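ParM protein (Staphylococcus aureus, PDB 3JS6) probably forms dynamic actin-like filaments that segregate copies of the pSK41 plasmid between daughter cells. Local coordinates at residues F11-F25 and F92-E106. Residues are numbered along the deposited sequence; the frame is centred on the assembly and turned at random.
Sequences FGNGFVKGKINDEKF and FKDLVECSIGLLARE
F11 meets the helix through CB and the CG-CD2-CE2-CZ side of its ring. The edge of F92 is directed at its face, an edge-to-face pair with centroids 5.5 Å apart and planes at 68°, while V96 CG2 makes a CH-pi contact over a face, 4.2 Å from the F11 ring centroid. Further along, V16 splits its branches between two helix residues: CG2 slides past the tip of L95, 3.6 Å from L95 CD2, and CG1 touches S99 OG. That hydroxyl, set beside its own backbone N (chi1 -66°), donates to L95 O within the helix; S99 N bonds the same oxygen from the other face of its plane, so a buried polar group is satisfied locally. The backbone at G18 and K19 passes L103 CD2, 3.7 Å from K19 N. I20 CG2 packs against the same L103 methyl. Beyond the type II' turn I20-E23, E23 CG touches E106 OE1, and E23 OE2 and E106 OE1, both of carboxylates, lie 4.5 Å apart. The F25 ring is sandwiched: G18 N lies over the centre of one face, L102 CD1 is 3.8 Å from the F25 centroid on the opposite face, and L103 CD2 reaches the edge, 3.5 Å from F25 CE2. With strand 15-20 and helix 92-104 axes 8.5 Å apart and crossing at -31°, this is a helix laid on the hairpin of strands 15-20 and 23-33, in the sheet of an actin-like N-terminal domain.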
ATOM      1  N   PHE A  11      -0.677  -1.089  -4.576  1.00 17.72           N
ATOM      2  CA  PHE A  11      -0.304   0.080  -5.364  1.00 24.36           C
ATOM      3  C   PHE A  11      -0.967   1.311  -4.759  1.00 29.63           C
ATOM      4  O   PHE A  11      -1.984   1.786  -5.242  1.00 33.14           O
ATOM      5  CB  PHE A  11      -0.737  -0.101  -6.817  1.00 25.85           C
ATOM      6  CG  PHE A  11      -0.083  -1.275  -7.492  1.00 25.64           C
ATOM      7  CD1 PHE A  11      -0.712  -2.521  -7.528  1.00 23.07           C
ATOM      8  CD2 PHE A  11       1.183  -1.143  -8.053  1.00 22.49           C
ATOM      9  CE1 PHE A  11      -0.080  -3.628  -8.119  1.00 21.66           C
ATOM     10  CE2 PHE A  11       1.828  -2.248  -8.649  1.00 26.01           C
ATOM     11  CZ  PHE A  11       1.189  -3.490  -8.676  1.00 19.49           C
ATOM     12  N   GLY A  12      -0.374   1.820  -3.692  1.00 41.26           N
ATOM     13  CA  GLY A  12      -0.960   2.950  -3.005  1.00 48.32           C
ATOM     14  C   GLY A  12      -0.540   4.344  -3.399  1.00 54.67           C
ATOM     15  O   GLY A  12       0.125   4.582  -4.421  1.00 49.97           O
ATOM     16  N   ASN A  13      -0.990   5.267  -2.555  1.00 61.04           N
ATOM     17  CA  ASN A  13      -0.724   6.691  -2.663  1.00 62.40           C
ATOM     18  C   ASN A  13       0.534   6.985  -3.469  1.00 58.15           C
ATOM     19  O   ASN A  13       0.501   7.065  -4.699  1.00 63.48           O
ATOM     20  CB  ASN A  13      -0.583   7.266  -1.246  1.00 65.48           C
ATOM     21  CG  ASN A  13      -0.113   6.216  -0.229  1.00 67.21           C
ATOM     22  OD1 ASN A  13       0.828   5.449  -0.489  1.00 63.45           O
ATOM     23  ND2 ASN A  13      -0.767   6.184   0.936  1.00 60.05           N
ATOM     24  N   GLY A  14       1.641   7.146  -2.757  1.00 52.21           N
ATOM     25  CA  GLY A  14       2.906   7.430  -3.399  1.00 47.26           C
ATOM     26  C   GLY A  14       3.909   6.294  -3.314  1.00 38.17           C
ATOM     27  O   GLY A  14       5.042   6.455  -3.756  1.00 28.14           O
ATOM     28  N   PHE A  15       3.501   5.147  -2.771  1.00 31.05           N
ATOM     29  CA  PHE A  15       4.414   4.008  -2.636  1.00 30.01           C
ATOM     30  C   PHE A  15       3.774   2.688  -3.056  1.00 28.84           C
ATOM     31  O   PHE A  15       2.580   2.481  -2.860  1.00 28.65           O
ATOM     32  CB  PHE A  15       4.853   3.847  -1.184  1.00 29.76           C
ATOM     33  CG  PHE A  15       5.741   4.937  -0.686  1.00 39.31           C
ATOM     34  CD1 PHE A  15       7.117   4.858  -0.859  1.00 39.35           C
ATOM     35  CD2 PHE A  15       5.205   6.045  -0.042  1.00 38.78           C
ATOM     36  CE1 PHE A  15       7.952   5.869  -0.395  1.00 46.95           C
ATOM     37  CE2 PHE A  15       6.028   7.063   0.424  1.00 46.23           C
ATOM     38  CZ  PHE A  15       7.408   6.975   0.247  1.00 45.80           C
ATOM     39  N   VAL A  16       4.585   1.794  -3.612  1.00 25.12           N
ATOM     40  CA  VAL A  16       4.103   0.469  -3.998  1.00 24.29           C
ATOM     41  C   VAL A  16       4.728  -0.487  -2.990  1.00 19.98           C
ATOM     42  O   VAL A  16       5.941  -0.429  -2.757  1.00 22.32           O
ATOM     43  CB  VAL A  16       4.582   0.075  -5.410  1.00 21.11           C
ATOM     44  CG1 VAL A  16       4.234  -1.377  -5.689  1.00 22.00           C
ATOM     45  CG2 VAL A  16       3.930   0.974  -6.447  1.00 21.53           C
ATOM     46  N   LYS A  17       3.917  -1.340  -2.378  1.00 17.35           N
ATOM     47  CA  LYS A  17       4.430  -2.311  -1.409  1.00 16.35           C
ATOM     48  C   LYS A  17       4.249  -3.692  -2.056  1.00 17.67           C
ATOM     49  O   LYS A  17       3.241  -3.938  -2.704  1.00 16.47           O
ATOM     50  CB  LYS A  17       3.621  -2.276  -0.098  1.00 23.84           C
ATOM     51  CG  LYS A  17       4.024  -1.158   0.892  1.00 28.77           C
ATOM     52  CD  LYS A  17       3.593   0.211   0.434  1.00 27.10           C
ATOM     53  CE  LYS A  17       2.087   0.317   0.269  1.00 33.36           C
ATOM     54  NZ  LYS A  17       1.686   1.744  -0.007  1.00 37.93           N
ATOM     55  N   GLY A  18       5.224  -4.570  -1.861  1.00 17.19           N
ATOM     56  CA  GLY A  18       5.150  -5.903  -2.416  1.00 14.39           C
ATOM     57  C   GLY A  18       5.689  -6.958  -1.465  1.00 18.11           C
ATOM     58  O   GLY A  18       6.585  -6.701  -0.665  1.00 18.85           O
ATOM     59  N   LYS A  19       5.145  -8.169  -1.538  1.00 19.52           N
ATOM     60  CA  LYS A  19       5.659  -9.224  -0.668  1.00 17.71           C
ATOM     61  C   LYS A  19       5.496 -10.580  -1.344  1.00 17.29           C
ATOM     62  O   LYS A  19       4.474 -10.846  -1.970  1.00 18.54           O
ATOM     63  CB  LYS A  19       4.920  -9.204   0.680  1.00 18.70           C
ATOM     64  CG  LYS A  19       5.417 -10.210   1.718  1.00 27.85           C
ATOM     65  CD  LYS A  19       4.700 -10.034   3.056  1.00 28.69           C
ATOM     66  CE  LYS A  19       5.313 -10.944   4.131  1.00 32.02           C
ATOM     67  NZ  LYS A  19       4.938 -12.374   3.936  1.00 26.79           N
ATOM     68  N   ILE A  20       6.528 -11.409  -1.253  1.00 21.46           N
ATOM     69  CA  ILE A  20       6.469 -12.762  -1.783  1.00 19.17           C
ATOM     70  C   ILE A  20       7.295 -13.582  -0.805  1.00 19.08           C
ATOM     71  O   ILE A  20       8.429 -13.234  -0.503  1.00 22.67           O
ATOM     72  CB  ILE A  20       7.006 -12.873  -3.259  1.00 17.19           C
ATOM     73  CG1 ILE A  20       6.879 -14.336  -3.729  1.00 24.76           C
ATOM     74  CG2 ILE A  20       8.432 -12.365  -3.371  1.00 15.77           C
ATOM     75  CD1 ILE A  20       7.011 -14.532  -5.232  1.00 22.63           C
ATOM     76  N   ASN A  21       6.704 -14.663  -0.291  1.00 23.24           N
ATOM     77  CA  ASN A  21       7.375 -15.485   0.697  1.00 26.32           C
ATOM     78  C   ASN A  21       7.838 -14.550   1.830  1.00 25.19           C
ATOM     79  O   ASN A  21       7.029 -13.778   2.353  1.00 27.19           O
ATOM     80  CB  ASN A  21       8.536 -16.249   0.047  1.00 25.45           C
ATOM     81  CG  ASN A  21       8.055 -17.182  -1.084  1.00 29.81           C
ATOM     82  OD1 ASN A  21       6.990 -17.793  -0.992  1.00 32.44           O
ATOM     83  ND2 ASN A  21       8.849 -17.299  -2.136  1.00 33.46           N
ATOM     84  N   ASP A  22       9.112 -14.591   2.205  1.00 25.89           N
ATOM     85  CA  ASP A  22       9.594 -13.726   3.282  1.00 35.28           C
ATOM     86  C   ASP A  22      10.263 -12.461   2.766  1.00 33.25           C
ATOM     87  O   ASP A  22      10.893 -11.734   3.521  1.00 31.80           O
ATOM     88  CB  ASP A  22      10.573 -14.499   4.162  1.00 35.23           C
ATOM     89  CG  ASP A  22       9.928 -15.723   4.797  1.00 41.79           C
ATOM     90  OD1 ASP A  22       8.863 -15.568   5.431  1.00 43.51           O
ATOM     91  OD2 ASP A  22      10.479 -16.833   4.662  1.00 41.52           O
ATOM     92  N   GLU A  23      10.109 -12.204   1.475  1.00 22.37           N
ATOM     93  CA  GLU A  23      10.720 -11.044   0.831  1.00 29.07           C
ATOM     94  C   GLU A  23       9.712  -9.908   0.659  1.00 27.07           C
ATOM     95  O   GLU A  23       8.546 -10.144   0.336  1.00 27.61           O
ATOM     96  CB  GLU A  23      11.248 -11.476  -0.542  1.00 34.18           C
ATOM     97  CG  GLU A  23      12.744 -11.756  -0.661  1.00 47.73           C
ATOM     98  CD  GLU A  23      13.390 -12.379   0.570  1.00 52.25           C
ATOM     99  OE1 GLU A  23      13.151 -13.576   0.869  1.00 51.05           O
ATOM    100  OE2 GLU A  23      14.155 -11.651   1.237  1.00 51.55           O
ATOM    101  N   LYS A  24      10.140  -8.669   0.872  1.00 23.21           N
ATOM    102  CA  LYS A  24       9.198  -7.577   0.680  1.00 24.86           C
ATOM    103  C   LYS A  24       9.897  -6.315   0.233  1.00 20.78           C
ATOM    104  O   LYS A  24      11.102  -6.233   0.329  1.00 22.19           O
ATOM    105  CB  LYS A  24       8.368  -7.342   1.958  1.00 29.16           C
ATOM    106  CG  LYS A  24       9.163  -7.064   3.213  1.00 34.81           C
ATOM    107  CD  LYS A  24       8.221  -7.001   4.420  1.00 44.21           C
ATOM    108  CE  LYS A  24       8.929  -6.514   5.672  1.00 47.56           C
ATOM    109  NZ  LYS A  24       7.975  -6.268   6.799  1.00 45.85           N
ATOM    110  N   PHE A  25       9.141  -5.363  -0.316  1.00 20.50           N
ATOM    111  CA  PHE A  25       9.714  -4.092  -0.746  1.00 21.45           C
ATOM    112  C   PHE A  25       8.707  -2.968  -0.637  1.00 21.54           C
ATOM    113  O   PHE A  25       7.503  -3.210  -0.635  1.00 22.25           O
ATOM    114  CB  PHE A  25      10.250  -4.178  -2.201  1.00 25.72           C
ATOM    115  CG  PHE A  25       9.174  -4.192  -3.268  1.00 23.61           C
ATOM    116  CD1 PHE A  25       8.488  -3.023  -3.616  1.00 16.12           C
ATOM    117  CD2 PHE A  25       8.844  -5.389  -3.923  1.00 22.15           C
ATOM    118  CE1 PHE A  25       7.494  -3.030  -4.592  1.00 23.40           C
ATOM    119  CE2 PHE A  25       7.855  -5.419  -4.894  1.00 24.12           C
ATOM    120  CZ  PHE A  25       7.170  -4.233  -5.237  1.00 32.07           C
ATOM    121  N   PHE A  92       1.292   3.639 -15.126  1.00 28.43           N
ATOM    122  CA  PHE A  92       0.848   2.661 -14.149  1.00 26.35           C
ATOM    123  C   PHE A  92       1.018   1.248 -14.661  1.00 28.13           C
ATOM    124  O   PHE A  92       1.429   0.357 -13.907  1.00 27.52           O
ATOM    125  CB  PHE A  92      -0.616   2.912 -13.765  1.00 27.69           C
ATOM    126  CG  PHE A  92      -1.141   1.948 -12.729  1.00 23.67           C
ATOM    127  CD1 PHE A  92      -1.940   0.873 -13.100  1.00 30.89           C
ATOM    128  CD2 PHE A  92      -0.834   2.120 -11.389  1.00 27.84           C
ATOM    129  CE1 PHE A  92      -2.430  -0.016 -12.148  1.00 21.39           C
ATOM    130  CE2 PHE A  92      -1.324   1.231 -10.429  1.00 30.09           C
ATOM    131  CZ  PHE A  92      -2.123   0.162 -10.816  1.00 24.18           C
ATOM    132  N   LYS A  93       0.694   1.022 -15.928  1.00 19.21           N
ATOM    133  CA  LYS A  93       0.863  -0.317 -16.471  1.00 24.96           C
ATOM    134  C   LYS A  93       2.314  -0.768 -16.362  1.00 20.64           C
ATOM    135  O   LYS A  93       2.570  -1.926 -16.051  1.00 19.40           O
ATOM    136  CB  LYS A  93       0.388  -0.383 -17.922  1.00 27.65           C
ATOM    137  CG  LYS A  93      -1.129  -0.267 -18.019  1.00 38.60           C
ATOM    138  CD  LYS A  93      -1.662  -0.530 -19.416  1.00 42.44           C
ATOM    139  CE  LYS A  93      -1.493   0.650 -20.332  1.00 48.14           C
ATOM    140  NZ  LYS A  93      -2.207   0.377 -21.608  1.00 52.22           N
ATOM    141  N   ASP A  94       3.262   0.139 -16.606  1.00 22.00           N
ATOM    142  CA  ASP A  94       4.678  -0.216 -16.516  1.00 21.68           C
ATOM    143  C   ASP A  94       5.056  -0.491 -15.052  1.00 19.97           C
ATOM    144  O   ASP A  94       5.826  -1.412 -14.761  1.00 23.27           O
ATOM    145  CB  ASP A  94       5.565   0.908 -17.079  1.00 19.35           C
ATOM    146  CG  ASP A  94       5.485   1.026 -18.615  1.00 34.59           C
ATOM    147  OD1 ASP A  94       5.919   2.063 -19.161  1.00 31.31           O
ATOM    148  OD2 ASP A  94       5.005   0.082 -19.284  1.00 35.83           O
ATOM    149  N   LEU A  95       4.520   0.318 -14.143  1.00 19.68           N
ATOM    150  CA  LEU A  95       4.761   0.155 -12.719  1.00 23.52           C
ATOM    151  C   LEU A  95       4.313  -1.265 -12.290  1.00 22.93           C
ATOM    152  O   LEU A  95       5.011  -1.960 -11.544  1.00 22.53           O
ATOM    153  CB  LEU A  95       3.964   1.184 -11.928  1.00 23.41           C
ATOM    154  CG  LEU A  95       4.031   1.062 -10.388  1.00 25.37           C
ATOM    155  CD1 LEU A  95       5.448   1.425  -9.892  1.00 28.13           C
ATOM    156  CD2 LEU A  95       3.000   2.005  -9.756  1.00 24.81           C
ATOM    157  N   VAL A  96       3.143  -1.683 -12.753  1.00 19.12           N
ATOM    158  CA  VAL A  96       2.637  -3.016 -12.403  1.00 19.02           C
ATOM    159  C   VAL A  96       3.615  -4.104 -12.883  1.00 17.87           C
ATOM    160  O   VAL A  96       3.961  -5.016 -12.120  1.00 20.82           O
ATOM    161  CB  VAL A  96       1.229  -3.247 -13.006  1.00 17.71           C
ATOM    162  CG1 VAL A  96       0.805  -4.719 -12.818  1.00 17.87           C
ATOM    163  CG2 VAL A  96       0.222  -2.339 -12.318  1.00 22.38           C
ATOM    164  N   GLU A  97       4.070  -4.017 -14.137  1.00 17.81           N
ATOM    165  CA  GLU A  97       5.026  -5.010 -14.645  1.00 17.17           C
ATOM    166  C   GLU A  97       6.344  -5.039 -13.833  1.00 17.36           C
ATOM    167  O   GLU A  97       6.852  -6.120 -13.527  1.00 16.40           O
ATOM    168  CB  GLU A  97       5.375  -4.762 -16.124  1.00 24.32           C
ATOM    169  CG  GLU A  97       4.207  -4.891 -17.096  1.00 25.44           C
ATOM    170  CD  GLU A  97       3.539  -6.239 -17.015  1.00 30.58           C
ATOM    171  OE1 GLU A  97       4.261  -7.248 -17.078  1.00 32.10           O
ATOM    172  OE2 GLU A  97       2.298  -6.284 -16.882  1.00 37.61           O
ATOM    173  N   CYS A  98       6.921  -3.874 -13.515  1.00 17.86           N
ATOM    174  CA  CYS A  98       8.172  -3.851 -12.723  1.00 22.32           C
ATOM    175  C   CYS A  98       7.989  -4.403 -11.298  1.00 17.50           C
ATOM    176  O   CYS A  98       8.900  -5.019 -10.742  1.00 21.38           O
ATOM    177  CB  CYS A  98       8.736  -2.424 -12.639  1.00 18.91           C
ATOM    178  SG  CYS A  98       9.205  -1.790 -14.266  1.00 27.76           S
ATOM    179  N   SER A  99       6.825  -4.147 -10.712  1.00 18.97           N
ATOM    180  CA  SER A  99       6.503  -4.602  -9.360  1.00 20.42           C
ATOM    181  C   SER A  99       6.368  -6.127  -9.394  1.00 22.46           C
ATOM    182  O   SER A  99       6.888  -6.847  -8.539  1.00 15.31           O
ATOM    183  CB  SER A  99       5.192  -3.954  -8.892  1.00 21.52           C
ATOM    184  OG  SER A  99       5.357  -2.550  -8.755  1.00 21.84           O
ATOM    185  N   ILE A 100       5.673  -6.625 -10.399  1.00 17.74           N
ATOM    186  CA  ILE A 100       5.540  -8.067 -10.525  1.00 17.04           C
ATOM    187  C   ILE A 100       6.938  -8.642 -10.763  1.00 17.31           C
ATOM    188  O   ILE A 100       7.326  -9.646 -10.159  1.00 20.45           O
ATOM    189  CB  ILE A 100       4.589  -8.425 -11.687  1.00 17.56           C
ATOM    190  CG1 ILE A 100       3.140  -8.156 -11.234  1.00 17.03           C
ATOM    191  CG2 ILE A 100       4.820  -9.878 -12.123  1.00 24.47           C
ATOM    192  CD1 ILE A 100       2.083  -8.332 -12.315  1.00 22.41           C
ATOM    193  N   GLY A 101       7.715  -7.982 -11.619  1.00 17.89           N
ATOM    194  CA  GLY A 101       9.059  -8.454 -11.901  1.00 22.36           C
ATOM    195  C   GLY A 101       9.971  -8.523 -10.683  1.00 25.24           C
ATOM    196  O   GLY A 101      10.753  -9.474 -10.539  1.00 19.78           O
ATOM    197  N   LEU A 102       9.886  -7.525  -9.803  1.00 23.34           N
ATOM    198  CA  LEU A 102      10.723  -7.497  -8.596  1.00 24.35           C
ATOM    199  C   LEU A 102      10.400  -8.690  -7.707  1.00 22.42           C
ATOM    200  O   LEU A 102      11.288  -9.278  -7.100  1.00 21.63           O
ATOM    201  CB  LEU A 102      10.500  -6.222  -7.770  1.00 26.16           C
ATOM    202  CG  LEU A 102      11.449  -5.028  -7.872  1.00 34.69           C
ATOM    203  CD1 LEU A 102      11.078  -4.047  -6.736  1.00 25.49           C
ATOM    204  CD2 LEU A 102      12.931  -5.463  -7.753  1.00 25.16           C
ATOM    205  N   LEU A 103       9.118  -9.018  -7.597  1.00 19.72           N
ATOM    206  CA  LEU A 103       8.744 -10.161  -6.787  1.00 22.09           C
ATOM    207  C   LEU A 103       9.203 -11.455  -7.475  1.00 18.22           C
ATOM    208  O   LEU A 103       9.711 -12.363  -6.800  1.00 18.56           O
ATOM    209  CB  LEU A 103       7.240 -10.184  -6.519  1.00 13.99           C
ATOM    210  CG  LEU A 103       6.675  -9.003  -5.689  1.00 19.28           C
ATOM    211  CD1 LEU A 103       5.190  -9.250  -5.380  1.00 16.85           C
ATOM    212  CD2 LEU A 103       7.451  -8.831  -4.370  1.00 16.78           C
ATOM    213  N   ALA A 104       9.080 -11.517  -8.804  1.00 16.08           N
ATOM    214  CA  ALA A 104       9.495 -12.708  -9.553  1.00 21.13           C
ATOM    215  C   ALA A 104      10.985 -12.973  -9.384  1.00 23.49           C
ATOM    216  O   ALA A 104      11.419 -14.127  -9.303  1.00 21.06           O
ATOM    217  CB  ALA A 104       9.144 -12.563 -11.070  1.00 17.62           C
ATOM    218  N   ARG A 105      11.771 -11.906  -9.304  1.00 15.83           N
ATOM    219  CA  ARG A 105      13.204 -12.058  -9.161  1.00 22.39           C
ATOM    220  C   ARG A 105      13.567 -12.752  -7.839  1.00 24.38           C
ATOM    221  O   ARG A 105      14.661 -13.283  -7.697  1.00 21.88           O
ATOM    222  CB  ARG A 105      13.897 -10.693  -9.237  1.00 17.65           C
ATOM    223  CG  ARG A 105      15.409 -10.786  -9.488  1.00 31.18           C
ATOM    224  CD  ARG A 105      16.180 -10.367  -8.245  1.00 41.45           C
ATOM    225  NE  ARG A 105      15.877  -8.986  -7.865  1.00 41.04           N
ATOM    226  CZ  ARG A 105      16.429  -7.915  -8.427  1.00 49.49           C
ATOM    227  NH1 ARG A 105      16.082  -6.699  -8.019  1.00 46.87           N
ATOM    228  NH2 ARG A 105      17.349  -8.057  -9.377  1.00 39.61           N
ATOM    229  N   GLU A 106      12.656 -12.727  -6.873  1.00 18.69           N
ATOM    230  CA  GLU A 106      12.916 -13.377  -5.584  1.00 25.63           C
ATOM    231  C   GLU A 106      12.684 -14.887  -5.635  1.00 28.35           C
ATOM    232  O   GLU A 106      12.882 -15.572  -4.643  1.00 29.00           O
ATOM    233  CB  GLU A 106      12.059 -12.747  -4.483  1.00 20.71           C
ATOM    234  CG  GLU A 106      12.422 -11.281  -4.178  1.00 21.23           C
ATOM    235  CD  GLU A 106      13.900 -11.097  -3.844  1.00 31.41           C
ATOM    236  OE1 GLU A 106      14.524 -12.020  -3.266  1.00 30.30           O
ATOM    237  OE2 GLU A 106      14.448 -10.023  -4.142  1.00 40.10           O
TER
HETATM  238  O   HOH W   1      10.853 -15.409  -2.132  1.00 44.92           O